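Local coordinates for protein endonuclease V isoform X2 (Ciona intestinalis, PDB 6OZI) that probably hydrolyses RNA near inosine in a metal-dependent manner, as a eukaryotic member of the inosine-specific endonuclease V family, at residues A[57-62]-A[67-72]; A[114-119]-A[227-232]; A[147-150]-A[155-158]; A[162-167]-A[173-178]. The protein carries 1 engineered substitution. One frame throughout, in Å; residues are numbered along the deposited sequence.

Contact 1: A[57-62]-A[67-72]; sequences MVVLSY and QVYMNT. With K (potassium ion), chain E.
Val59 and Tyr69 form the tight centre of this pairing, their CB atoms 3.7 Å apart. With CG anti to the backbone N (chi1 176°), the Tyr69 ring is laid along the neighbouring strand, Val58 CA at its edge and Val59 CG2 oblique to it. Met57 and Asn71 share that face, which is roofed by helix 86-104 through Phe94, Leu100 and Leu101; Met57, Val59 and the Tyr69 ring offer such a cover large apolar surfaces. Val59 O is held twice, by Val68 N at 2.7 Å and by Tyr69 N at 3.0 Å, both donors lying in its carbonyl plane. Two residues facing one is a classic beta bulge, set in the antiparallel hairpin of strands 52-61 and 67-76, and it shifts the register between Val59 and Leu60. The Val68 side chain is exposed although its backbone is held. The Met70 side is loose: Val58 CG1 meets Met70 CG at 3.8 Å, but the bent Met70 chain leads away and packs on Trp235. Gln67 OE1 accepts a hydrogen bond from Trp235 NE1. At the far end Asn71 OD1 and Thr72 O each bind the potassium ion at 2.8 Å, three waters adding to its shell, while Asn71 ND2 is met by Glu97.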
# COMPACT_ATOMS: atom_id res chain seq x y z
N MET A 57 -2.47 5.57 20.12
CA MET A 57 -2.17 4.59 21.16
C MET A 57 -3.29 3.57 21.16
O MET A 57 -4.47 3.93 21.06
CB MET A 57 -2.02 5.26 22.53
CG MET A 57 -1.81 4.28 23.68
SD MET A 57 -1.18 5.06 25.20
CE MET A 57 0.51 5.46 24.75
N VAL A 58 -2.92 2.29 21.24
CA VAL A 58 -3.86 1.19 21.24
C VAL A 58 -3.57 0.31 22.44
O VAL A 58 -2.46 0.30 22.98
CB VAL A 58 -3.79 0.34 19.95
CG1 VAL A 58 -4.24 1.15 18.74
CG2 VAL A 58 -2.37 -0.18 19.75
N VAL A 59 -4.60 -0.42 22.88
CA VAL A 59 -4.44 -1.47 23.88
C VAL A 59 -5.15 -2.71 23.37
O VAL A 59 -6.34 -2.66 23.04
CB VAL A 59 -4.98 -1.08 25.26
CG1 VAL A 59 -4.71 -2.19 26.27
CG2 VAL A 59 -4.36 0.22 25.75
N LEU A 60 -4.42 -3.83 23.33
CA LEU A 60 -4.94 -5.13 22.93
C LEU A 60 -4.85 -6.09 24.11
O LEU A 60 -3.92 -6.03 24.91
CB LEU A 60 -4.14 -5.72 21.75
CG LEU A 60 -4.37 -5.16 20.35
CD1 LEU A 60 -3.87 -3.73 20.22
CD2 LEU A 60 -3.69 -6.05 19.32
N SER A 61 -5.84 -6.98 24.21
CA SER A 61 -5.79 -7.98 25.26
C SER A 61 -4.68 -8.98 24.99
O SER A 61 -4.26 -9.18 23.85
CB SER A 61 -7.13 -8.71 25.38
OG SER A 61 -7.49 -9.31 24.15
N TYR A 62 -4.19 -9.59 26.06
CA TYR A 62 -3.15 -10.62 25.96
C TYR A 62 -3.64 -11.86 26.67
O TYR A 62 -4.09 -11.78 27.82
CB TYR A 62 -1.83 -10.14 26.57
CG TYR A 62 -0.66 -11.04 26.25
CD1 TYR A 62 -0.45 -12.23 26.94
CD2 TYR A 62 0.24 -10.70 25.25
CE1 TYR A 62 0.62 -13.06 26.63
CE2 TYR A 62 1.31 -11.52 24.94
CZ TYR A 62 1.50 -12.70 25.63
OH TYR A 62 2.56 -13.51 25.32
N GLN A 67 -8.23 -5.89 20.08
CA GLN A 67 -8.14 -4.46 20.38
C GLN A 67 -9.26 -4.07 21.33
O GLN A 67 -10.44 -4.32 21.05
CB GLN A 67 -8.21 -3.65 19.09
CG GLN A 67 -7.92 -2.17 19.27
CD GLN A 67 -8.07 -1.40 17.97
OE1 GLN A 67 -7.31 -1.61 17.02
NE2 GLN A 67 -9.05 -0.50 17.93
N VAL A 68 -8.89 -3.49 22.47
CA VAL A 68 -9.87 -2.99 23.44
C VAL A 68 -9.78 -1.49 23.63
O VAL A 68 -10.70 -0.91 24.24
CB VAL A 68 -9.74 -3.71 24.80
CG1 VAL A 68 -10.10 -5.18 24.68
CG2 VAL A 68 -8.33 -3.56 25.35
N TYR A 69 -8.73 -0.83 23.14
CA TYR A 69 -8.64 0.62 23.24
C TYR A 69 -7.92 1.18 22.03
O TYR A 69 -6.96 0.58 21.54
CB TYR A 69 -7.91 1.04 24.52
CG TYR A 69 -7.68 2.54 24.68
CD1 TYR A 69 -6.54 3.15 24.16
CD2 TYR A 69 -8.58 3.33 25.39
CE1 TYR A 69 -6.32 4.51 24.32
CE2 TYR A 69 -8.37 4.68 25.55
CZ TYR A 69 -7.24 5.27 25.01
OH TYR A 69 -7.03 6.62 25.18
N MET A 70 -8.39 2.32 21.54
CA MET A 70 -7.70 3.03 20.47
C MET A 70 -7.99 4.52 20.60
O MET A 70 -9.11 4.91 20.94
CB MET A 70 -8.14 2.53 19.08
CG MET A 70 -7.36 3.13 17.92
SD MET A 70 -8.04 4.70 17.31
CE MET A 70 -9.33 4.10 16.22
N ASN A 71 -6.97 5.33 20.35
CA ASN A 71 -7.16 6.77 20.26
C ASN A 71 -6.11 7.36 19.33
O ASN A 71 -4.95 6.92 19.34
CB ASN A 71 -7.10 7.44 21.65
CG ASN A 71 -7.35 8.94 21.58
OD1 ASN A 71 -8.50 9.39 21.49
ND2 ASN A 71 -6.28 9.73 21.62
N THR A 72 -6.51 8.35 18.54
CA THR A 72 -5.60 9.10 17.69
C THR A 72 -5.69 10.57 18.05
O THR A 72 -6.74 11.05 18.48
CB THR A 72 -5.91 8.93 16.19
OG1 THR A 72 -7.22 9.43 15.91
CG2 THR A 72 -5.84 7.46 15.79
K K E . -9.24 11.39 19.62
O HOH W 1 -6.98 12.83 21.21
O HOH W 2 -9.65 11.43 16.94
O HOH W 3 -9.89 8.56 18.30

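Contact 2: A[114-119]-A[227-232]; sequences LLDGNG and EPIKMA. With nucleotides of chain C; nucleotides of chain D.
Lys230 NZ, on the helix whose Pro228 and Ile229 pack on Leu114, is gripped by three groups: Glu227 OE2 at 3.0 Å through its syn lone pair, OP2 of DC11 of chain D, also at 3.0 Å, and the hydroxyl of Thr223. A long, flexible lysine suits the place, leaving the helix away from the strand and bending at chi3 (-62°) to reach both charges. Toward the strand the helix is apolar. Leu114 CD1 rests on Pro228 CG at 3.9 Å, and Leu114 CB meets Ile229 CG1 at 3.8 Å. Asp116 and Ile229 slide past each other, and a water lies between Asp116 OD2 and Ile229 O, though which it donates to is uncertain. In this RNase H-like sheet, segment 227-232 crosses central strand 114-116 at -54°. Past the strand end, Gly117 has a positive phi (106°), and a side chain there would collide with N3 of the deoxyinosine DI5 of chain C, to which Asn118 N comes within 2.9 Å. Asp116 CB lies 3.5 Å from O3' of A6 of chain C. This acid, beside an apolar helix face with Asp42 and, weakly, Lys145 near its carboxylate, thus meets the nucleotide after inosine, while Lys230, shared with Glu227, probably helps offset the DC11 phosphate.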
# COMPACT_ATOMS: atom_id res chain seq x y z
N LEU A 114 4.69 -2.19 23.25
CA LEU A 114 5.58 -2.39 22.11
C LEU A 114 5.74 -1.06 21.38
O LEU A 114 4.75 -0.43 21.02
CB LEU A 114 5.05 -3.45 21.14
CG LEU A 114 4.67 -4.80 21.73
CD1 LEU A 114 4.27 -5.77 20.62
CD2 LEU A 114 5.80 -5.38 22.58
N LEU A 115 6.99 -0.64 21.20
CA LEU A 115 7.29 0.62 20.54
C LEU A 115 8.14 0.36 19.30
O LEU A 115 9.01 -0.53 19.31
CB LEU A 115 8.02 1.57 21.50
CG LEU A 115 7.17 2.00 22.70
CD1 LEU A 115 7.99 2.84 23.67
CD2 LEU A 115 5.92 2.75 22.24
N ASP A 116 7.88 1.12 18.24
CA ASP A 116 8.61 0.95 16.99
C ASP A 116 10.05 1.42 17.15
O ASP A 116 10.31 2.52 17.63
CB ASP A 116 7.95 1.74 15.86
CG ASP A 116 6.55 1.26 15.55
OD1 ASP A 116 6.43 0.23 14.84
OD2 ASP A 116 5.58 1.90 15.99
N GLY A 117 10.99 0.57 16.75
CA GLY A 117 12.38 0.91 16.86
C GLY A 117 13.06 0.16 17.99
O GLY A 117 12.56 -0.84 18.50
N ASN A 118 14.20 0.68 18.40
CA ASN A 118 15.09 -0.00 19.32
C ASN A 118 14.95 0.52 20.74
O ASN A 118 14.49 1.64 20.98
CB ASN A 118 16.54 0.16 18.85
CG ASN A 118 16.72 -0.27 17.42
OD1 ASN A 118 16.25 -1.33 17.03
ND2 ASN A 118 17.39 0.56 16.62
N GLY A 119 15.36 -0.32 21.68
CA GLY A 119 15.52 0.10 23.06
C GLY A 119 16.99 0.17 23.42
O GLY A 119 17.66 1.16 23.11
N GLU A 227 0.81 -7.52 16.51
CA GLU A 227 -0.51 -6.89 16.44
C GLU A 227 -0.58 -5.48 17.03
O GLU A 227 -1.18 -4.60 16.38
CB GLU A 227 -1.54 -7.82 17.10
CG GLU A 227 -1.79 -9.11 16.33
CD GLU A 227 -2.32 -8.86 14.93
OE1 GLU A 227 -3.48 -8.42 14.79
OE2 GLU A 227 -1.57 -9.09 13.96
N PRO A 228 -0.05 -5.18 18.22
CA PRO A 228 -0.20 -3.80 18.74
C PRO A 228 0.49 -2.77 17.87
O PRO A 228 -0.05 -1.67 17.63
CB PRO A 228 0.43 -3.88 20.14
CG PRO A 228 0.44 -5.34 20.49
CD PRO A 228 0.64 -6.05 19.19
N ILE A 229 1.68 -3.10 17.36
CA ILE A 229 2.37 -2.22 16.43
C ILE A 229 1.55 -2.05 15.16
O ILE A 229 1.33 -0.93 14.68
CB ILE A 229 3.77 -2.77 16.13
CG1 ILE A 229 4.62 -2.73 17.39
CG2 ILE A 229 4.40 -2.03 14.96
CD1 ILE A 229 5.89 -3.47 17.26
N LYS A 230 1.07 -3.16 14.62
CA LYS A 230 0.26 -3.13 13.41
C LYS A 230 -0.92 -2.18 13.58
O LYS A 230 -1.21 -1.36 12.70
CB LYS A 230 -0.22 -4.55 13.07
CG LYS A 230 -1.20 -4.61 11.91
CD LYS A 230 -1.76 -6.01 11.70
CE LYS A 230 -0.67 -7.01 11.35
NZ LYS A 230 -1.22 -8.37 11.07
N MET A 231 -1.61 -2.27 14.72
CA MET A 231 -2.82 -1.49 14.89
C MET A 231 -2.50 -0.01 15.09
O MET A 231 -3.13 0.85 14.45
CB MET A 231 -3.64 -2.06 16.04
CG MET A 231 -4.07 -3.49 15.74
SD MET A 231 -4.99 -3.52 14.20
CE MET A 231 -5.33 -5.26 14.00
N ALA A 232 -1.53 0.31 15.95
CA ALA A 232 -1.17 1.72 16.16
C ALA A 232 -0.74 2.39 14.85
O ALA A 232 -1.16 3.52 14.54
CB ALA A 232 -0.08 1.85 17.22
P DI C 5 17.64 3.65 10.16
OP1 DI C 5 17.53 2.81 8.92
OP2 DI C 5 17.15 5.06 9.93
O5' DI C 5 16.89 2.92 11.43
C5' DI C 5 16.80 1.52 11.50
C4' DI C 5 15.77 1.13 12.54
O4' DI C 5 16.28 1.66 13.98
C3' DI C 5 14.59 1.69 12.31
O3' DI C 5 13.47 0.75 12.64
C2' DI C 5 14.50 2.91 13.25
C1' DI C 5 15.40 2.51 14.44
N9 DI C 5 16.05 3.73 14.95
C8 DI C 5 16.83 4.71 14.47
N7 DI C 5 17.07 5.56 15.50
C5 DI C 5 16.45 5.10 16.57
C6 DI C 5 16.36 5.63 18.00
O6 DI C 5 16.90 6.63 18.32
N1 DI C 5 15.60 4.91 18.96
C2 DI C 5 14.92 3.71 18.60
N3 DI C 5 15.00 3.21 17.23
C4 DI C 5 15.80 3.96 16.23
P A C 6 12.09 0.81 11.81
OP1 A C 6 11.17 -0.21 12.37
OP2 A C 6 12.43 0.80 10.36
O5' A C 6 11.47 2.23 12.17
C5' A C 6 10.93 2.49 13.45
C4' A C 6 10.30 3.86 13.51
O4' A C 6 11.32 4.85 13.23
C3' A C 6 9.24 4.11 12.46
O3' A C 6 7.97 3.65 12.87
C2' A C 6 9.31 5.61 12.24
O2' A C 6 8.60 6.31 13.26
C1' A C 6 10.79 5.88 12.43
N9 A C 6 11.57 5.94 11.18
C8 A C 6 12.57 5.08 10.79
N7 A C 6 13.13 5.40 9.66
C5 A C 6 12.48 6.56 9.28
C6 A C 6 12.62 7.42 8.17
N6 A C 6 13.50 7.22 7.19
N1 A C 6 11.81 8.50 8.11
C2 A C 6 10.92 8.71 9.09
N3 A C 6 10.70 7.98 10.19
C4 A C 6 11.52 6.91 10.22
P DC D 11 -2.97 -8.78 7.91
OP1 DC D 11 -3.88 -9.70 8.62
OP2 DC D 11 -2.52 -7.52 8.53
O5' DC D 11 -1.68 -9.62 7.57
C5' DC D 11 -0.69 -9.06 6.76
C4' DC D 11 -0.22 -10.06 5.73
O4' DC D 11 -0.87 -9.78 4.48
C3' DC D 11 1.25 -10.01 5.45
O3' DC D 11 1.90 -10.90 6.33
C2' DC D 11 1.36 -10.49 4.01
C1' DC D 11 0.01 -10.08 3.42
N1 DC D 11 0.06 -8.89 2.51
C2 DC D 11 0.50 -9.05 1.20
O2 DC D 11 0.88 -10.17 0.83
N3 DC D 11 0.51 -7.98 0.37
C4 DC D 11 0.09 -6.80 0.80
N4 DC D 11 0.11 -5.77 -0.05
C5 DC D 11 -0.38 -6.61 2.14
C6 DC D 11 -0.38 -7.68 2.95
O HOH W 4 3.29 0.93 16.07

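Contact 3: A[147-150]-A[155-158]; sequences LIEI and VKKT. With nucleotides of chain C.
Glu149 places its CG opposite its carbonyl carbon (chi1 -76°) and then bends at chi2 (-144°), a turn that brings OE2 to the backbone of Lys157, whose N donates to it at 3.0 Å. The donor approaches from well above the carboxylate plane, and the two side chains cross at about a right angle, Lys157 CB also close to that oxygen. An acid suits this spot: Lys156 occupies the N-cap position, and the first turn of helix 157-169 would favour a negative group at its amino end. Lys156 NZ lies 4.3 Å from Glu149 OE2, too far for a salt bridge. A single antiparallel bridge closes the loop leading into that helix, Ile150 N bonding to Val155 O at 3.0 Å and Val155 N to Ile150 O at 3.1 Å. The bridging beta-branched residues bring their CB atoms together across it. Leu147 CD2 packs on Lys157 CA at 3.6 Å, while the extended Lys157 chain runs the other way and reaches Leu147 O through a water. A second water donates to Val155 O and, weakly, to Glu149 OE1. On the DNA side Glu149 N gives a nearly straight bond, 2.9 Å and 165°, to O4' of DC4 of chain C, and Ile148 CG1 lies against the same sugar.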
# COMPACT_ATOMS: atom_id res chain seq x y z
N LEU A 147 17.33 -3.04 10.48
CA LEU A 147 18.47 -3.12 11.38
C LEU A 147 19.21 -1.80 11.39
O LEU A 147 19.55 -1.26 10.33
CB LEU A 147 19.40 -4.25 10.95
CG LEU A 147 20.59 -4.52 11.86
CD1 LEU A 147 20.10 -5.15 13.14
CD2 LEU A 147 21.56 -5.43 11.16
N ILE A 148 19.47 -1.27 12.57
CA ILE A 148 20.34 -0.11 12.67
C ILE A 148 21.79 -0.60 12.65
O ILE A 148 22.13 -1.61 13.27
CB ILE A 148 20.03 0.72 13.92
CG1 ILE A 148 20.74 2.08 13.82
CG2 ILE A 148 20.41 -0.02 15.21
CD1 ILE A 148 20.23 3.11 14.78
N GLU A 149 22.63 0.10 11.89
CA GLU A 149 24.06 -0.17 11.85
C GLU A 149 24.76 0.67 12.90
O GLU A 149 24.51 1.87 13.02
CB GLU A 149 24.66 0.13 10.47
CG GLU A 149 24.37 -0.91 9.39
CD GLU A 149 25.54 -1.09 8.43
OE1 GLU A 149 26.60 -0.46 8.61
OE2 GLU A 149 25.41 -1.90 7.48
N ILE A 150 25.63 0.03 13.68
CA ILE A 150 26.41 0.76 14.67
C ILE A 150 27.89 0.43 14.50
O ILE A 150 28.38 -0.53 15.12
CB ILE A 150 25.95 0.45 16.10
CG1 ILE A 150 24.43 0.53 16.20
CG2 ILE A 150 26.57 1.44 17.08
CD1 ILE A 150 23.90 0.26 17.59
N VAL A 155 28.55 -3.55 14.67
CA VAL A 155 27.28 -4.09 14.20
C VAL A 155 27.07 -3.63 12.76
O VAL A 155 26.80 -2.45 12.51
CB VAL A 155 26.10 -3.66 15.09
CG1 VAL A 155 24.78 -4.15 14.50
CG2 VAL A 155 26.28 -4.18 16.50
N LYS A 156 27.17 -4.58 11.82
CA LYS A 156 27.08 -4.31 10.40
C LYS A 156 25.95 -5.13 9.79
O LYS A 156 25.81 -6.32 10.07
CB LYS A 156 28.40 -4.62 9.70
CG LYS A 156 28.43 -4.25 8.23
CD LYS A 156 29.87 -4.16 7.72
CE LYS A 156 29.91 -4.17 6.20
NZ LYS A 156 28.98 -3.20 5.57
N LYS A 157 25.15 -4.47 8.95
CA LYS A 157 23.92 -5.06 8.44
C LYS A 157 24.19 -6.32 7.62
O LYS A 157 23.58 -7.37 7.86
CB LYS A 157 23.18 -3.99 7.63
CG LYS A 157 21.73 -4.26 7.28
CD LYS A 157 21.08 -2.90 7.01
CE LYS A 157 19.70 -3.01 6.42
NZ LYS A 157 19.11 -1.66 6.22
N THR A 158 25.10 -6.23 6.64
CA THR A 158 25.37 -7.40 5.80
C THR A 158 25.83 -8.60 6.64
O THR A 158 25.42 -9.74 6.38
CB THR A 158 26.40 -7.07 4.72
OG1 THR A 158 27.63 -6.65 5.33
CG2 THR A 158 25.89 -5.97 3.80
P DC C 4 22.30 3.14 5.98
OP1 DC C 4 23.10 2.16 5.22
OP2 DC C 4 20.93 3.48 5.53
O5' DC C 4 22.23 2.65 7.49
C5' DC C 4 21.13 1.92 7.96
C4' DC C 4 20.81 2.31 9.39
O4' DC C 4 22.04 2.35 10.16
C3' DC C 4 20.17 3.70 9.53
O3' DC C 4 19.20 3.69 10.56
C2' DC C 4 21.35 4.59 9.90
C1' DC C 4 22.21 3.64 10.72
N1 DC C 4 23.66 4.00 10.70
C2 DC C 4 24.21 4.61 11.83
O2 DC C 4 23.49 4.82 12.82
N3 DC C 4 25.53 4.95 11.81
C4 DC C 4 26.27 4.70 10.73
N4 DC C 4 27.56 5.05 10.76
C5 DC C 4 25.71 4.08 9.57
C6 DC C 4 24.41 3.76 9.60
O HOH W 5 18.34 -0.16 8.23
O HOH W 6 28.71 -1.36 11.00

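Contact 4: A[162-167]-A[173-178]; sequences SQFKRL and NELDII
The Phe164 ring turns an edge to the strand: Leu175 CB lies near the ring plane, 3.7 Å from Phe164 CD1, and Asn173 O approaches the same rim at CE1, 4.1 Å away. Another flat group, the Arg166 guanidinium, folds back over its own helix, with Ser162 O and Gln163 CA against one face toward its rim, while NH1 donates to Ser162 OG from a tilted position. Leu175 is the centre of the packing. Its CG is anti to the backbone N (chi1 175°), which sends both methyls toward the helix: CD2 stops 3.7 Å from Phe164 N, and CD1 touches Gln163 NE2 at 3.8 Å. Leucine fits because its two branches can meet neighbouring helix residues at once. One turn on, Leu167 CD2 reaches Leu175 CB at 3.7 Å. The arrangement is an alpha-beta packing in which helix segment 162-167 runs back along segment 174-178 of the outermost strand, their axes 152° apart. Phe164, the buried member, also packs on Ala189 and Pro199 and so ties the helix to the next strand. Gln163, at the exposed border, lies extended across the leucine and shares a water with Asp176 O. The chemistry is thus mainly dispersion between aliphatic and aromatic carbon, with the polar side chain of Gln163 kept to the border, where water completes the joint between helix and strand.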
# COMPACT_ATOMS: atom_id res chain seq x y z
N SER A 162 23.77 -12.10 6.99
CA SER A 162 24.35 -13.36 6.53
C SER A 162 24.44 -14.38 7.67
O SER A 162 24.16 -15.57 7.47
CB SER A 162 25.73 -13.13 5.90
OG SER A 162 26.70 -12.83 6.88
N GLN A 163 24.80 -13.92 8.87
CA GLN A 163 24.80 -14.80 10.04
C GLN A 163 23.40 -15.36 10.29
O GLN A 163 23.25 -16.53 10.68
CB GLN A 163 25.33 -14.07 11.27
CG GLN A 163 25.63 -15.00 12.44
CD GLN A 163 26.23 -14.30 13.65
OE1 GLN A 163 26.50 -13.10 13.63
NE2 GLN A 163 26.45 -15.06 14.72
N PHE A 164 22.37 -14.53 10.12
CA PHE A 164 21.01 -15.01 10.35
C PHE A 164 20.58 -16.02 9.29
O PHE A 164 19.85 -16.97 9.60
CB PHE A 164 20.02 -13.85 10.38
CG PHE A 164 18.63 -14.27 10.76
CD1 PHE A 164 18.26 -14.40 12.09
CD2 PHE A 164 17.70 -14.60 9.78
CE1 PHE A 164 16.99 -14.81 12.44
CE2 PHE A 164 16.43 -15.01 10.12
CZ PHE A 164 16.07 -15.12 11.45
N LYS A 165 20.99 -15.82 8.03
CA LYS A 165 20.64 -16.81 7.01
C LYS A 165 21.36 -18.13 7.25
O LYS A 165 20.75 -19.21 7.10
CB LYS A 165 20.97 -16.26 5.62
CG LYS A 165 20.06 -15.13 5.17
CD LYS A 165 20.48 -14.58 3.82
CE LYS A 165 19.57 -13.45 3.40
NZ LYS A 165 20.09 -12.71 2.22
N ARG A 166 22.64 -18.07 7.64
CA ARG A 166 23.34 -19.29 8.03
C ARG A 166 22.63 -19.97 9.20
O ARG A 166 22.56 -21.20 9.25
CB ARG A 166 24.79 -18.96 8.41
CG ARG A 166 25.65 -18.50 7.24
CD ARG A 166 27.15 -18.54 7.55
NE ARG A 166 27.50 -17.70 8.70
CZ ARG A 166 27.74 -16.39 8.63
NH1 ARG A 166 27.66 -15.76 7.47
NH2 ARG A 166 28.05 -15.72 9.73
N LEU A 167 22.09 -19.18 10.12
CA LEU A 167 21.30 -19.75 11.21
C LEU A 167 20.06 -20.44 10.68
O LEU A 167 19.73 -21.56 11.10
CB LEU A 167 20.91 -18.67 12.22
CG LEU A 167 19.96 -19.12 13.33
CD1 LEU A 167 20.63 -20.10 14.30
CD2 LEU A 167 19.39 -17.93 14.04
N ASN A 173 15.52 -19.75 14.63
CA ASN A 173 14.68 -18.60 14.35
C ASN A 173 15.01 -17.39 15.20
O ASN A 173 14.33 -16.37 15.08
CB ASN A 173 13.18 -18.96 14.52
CG ASN A 173 12.80 -19.24 15.97
OD1 ASN A 173 13.57 -19.82 16.73
ND2 ASN A 173 11.60 -18.83 16.36
N GLU A 174 16.06 -17.45 16.03
CA GLU A 174 16.47 -16.35 16.90
C GLU A 174 17.99 -16.24 16.87
O GLU A 174 18.69 -17.25 16.99
CB GLU A 174 16.00 -16.57 18.34
CG GLU A 174 14.50 -16.46 18.51
CD GLU A 174 14.04 -16.80 19.91
OE1 GLU A 174 14.63 -17.71 20.52
OE2 GLU A 174 13.10 -16.16 20.41
N LEU A 175 18.50 -15.02 16.71
CA LEU A 175 19.93 -14.77 16.61
C LEU A 175 20.29 -13.59 17.49
O LEU A 175 19.73 -12.50 17.32
CB LEU A 175 20.33 -14.48 15.16
CG LEU A 175 21.80 -14.09 14.98
CD1 LEU A 175 22.67 -15.33 15.16
CD2 LEU A 175 22.06 -13.43 13.63
N ASP A 176 21.23 -13.78 18.41
CA ASP A 176 21.68 -12.66 19.23
C ASP A 176 22.49 -11.70 18.39
O ASP A 176 23.38 -12.10 17.63
CB ASP A 176 22.52 -13.15 20.42
CG ASP A 176 21.72 -13.95 21.42
OD1 ASP A 176 20.78 -13.38 22.02
OD2 ASP A 176 22.05 -15.13 21.65
N ILE A 177 22.19 -10.41 18.52
CA ILE A 177 22.97 -9.35 17.90
C ILE A 177 23.91 -8.79 18.97
O ILE A 177 23.46 -8.45 20.07
CB ILE A 177 22.06 -8.26 17.31
CG1 ILE A 177 21.31 -8.82 16.10
CG2 ILE A 177 22.86 -7.02 16.94
CD1 ILE A 177 20.16 -7.95 15.62
N ILE A 178 25.21 -8.76 18.67
CA ILE A 178 26.23 -8.57 19.69
C ILE A 178 27.11 -7.38 19.34
O ILE A 178 27.53 -7.22 18.19
CB ILE A 178 27.08 -9.85 19.86
CG1 ILE A 178 26.25 -10.96 20.50
CG2 ILE A 178 28.34 -9.58 20.66
CD1 ILE A 178 26.84 -12.35 20.31
O HOH W 7 24.15 -11.27 14.87

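Contacts 1 and 4 hold the two outermost strands of the mixed sheet, their centres 32 Å apart, while contact 2 lies near the middle. Contact 1 meets contact 2 through helix 227-243, with Val58 CG2 3.5 Å from Pro228 O, so the hairpin backs the helix that packs on the central strand. Contact 3 touches contact 2 where Asn118 ND2 comes within 3.4 Å of Ile148 CG2, close to the inosine; together they line the bound strand from DC4 to A6. Contacts 3 and 4 share helix 157-169 and also touch directly, Leu147 CD1 lying 3.7 Å from Ile177 CD1. The nearest atom of contact 1 is about 10 Å from the nucleic acid, so its potassium ion is not beside the DNA-contacting residues of contacts 2 and 3.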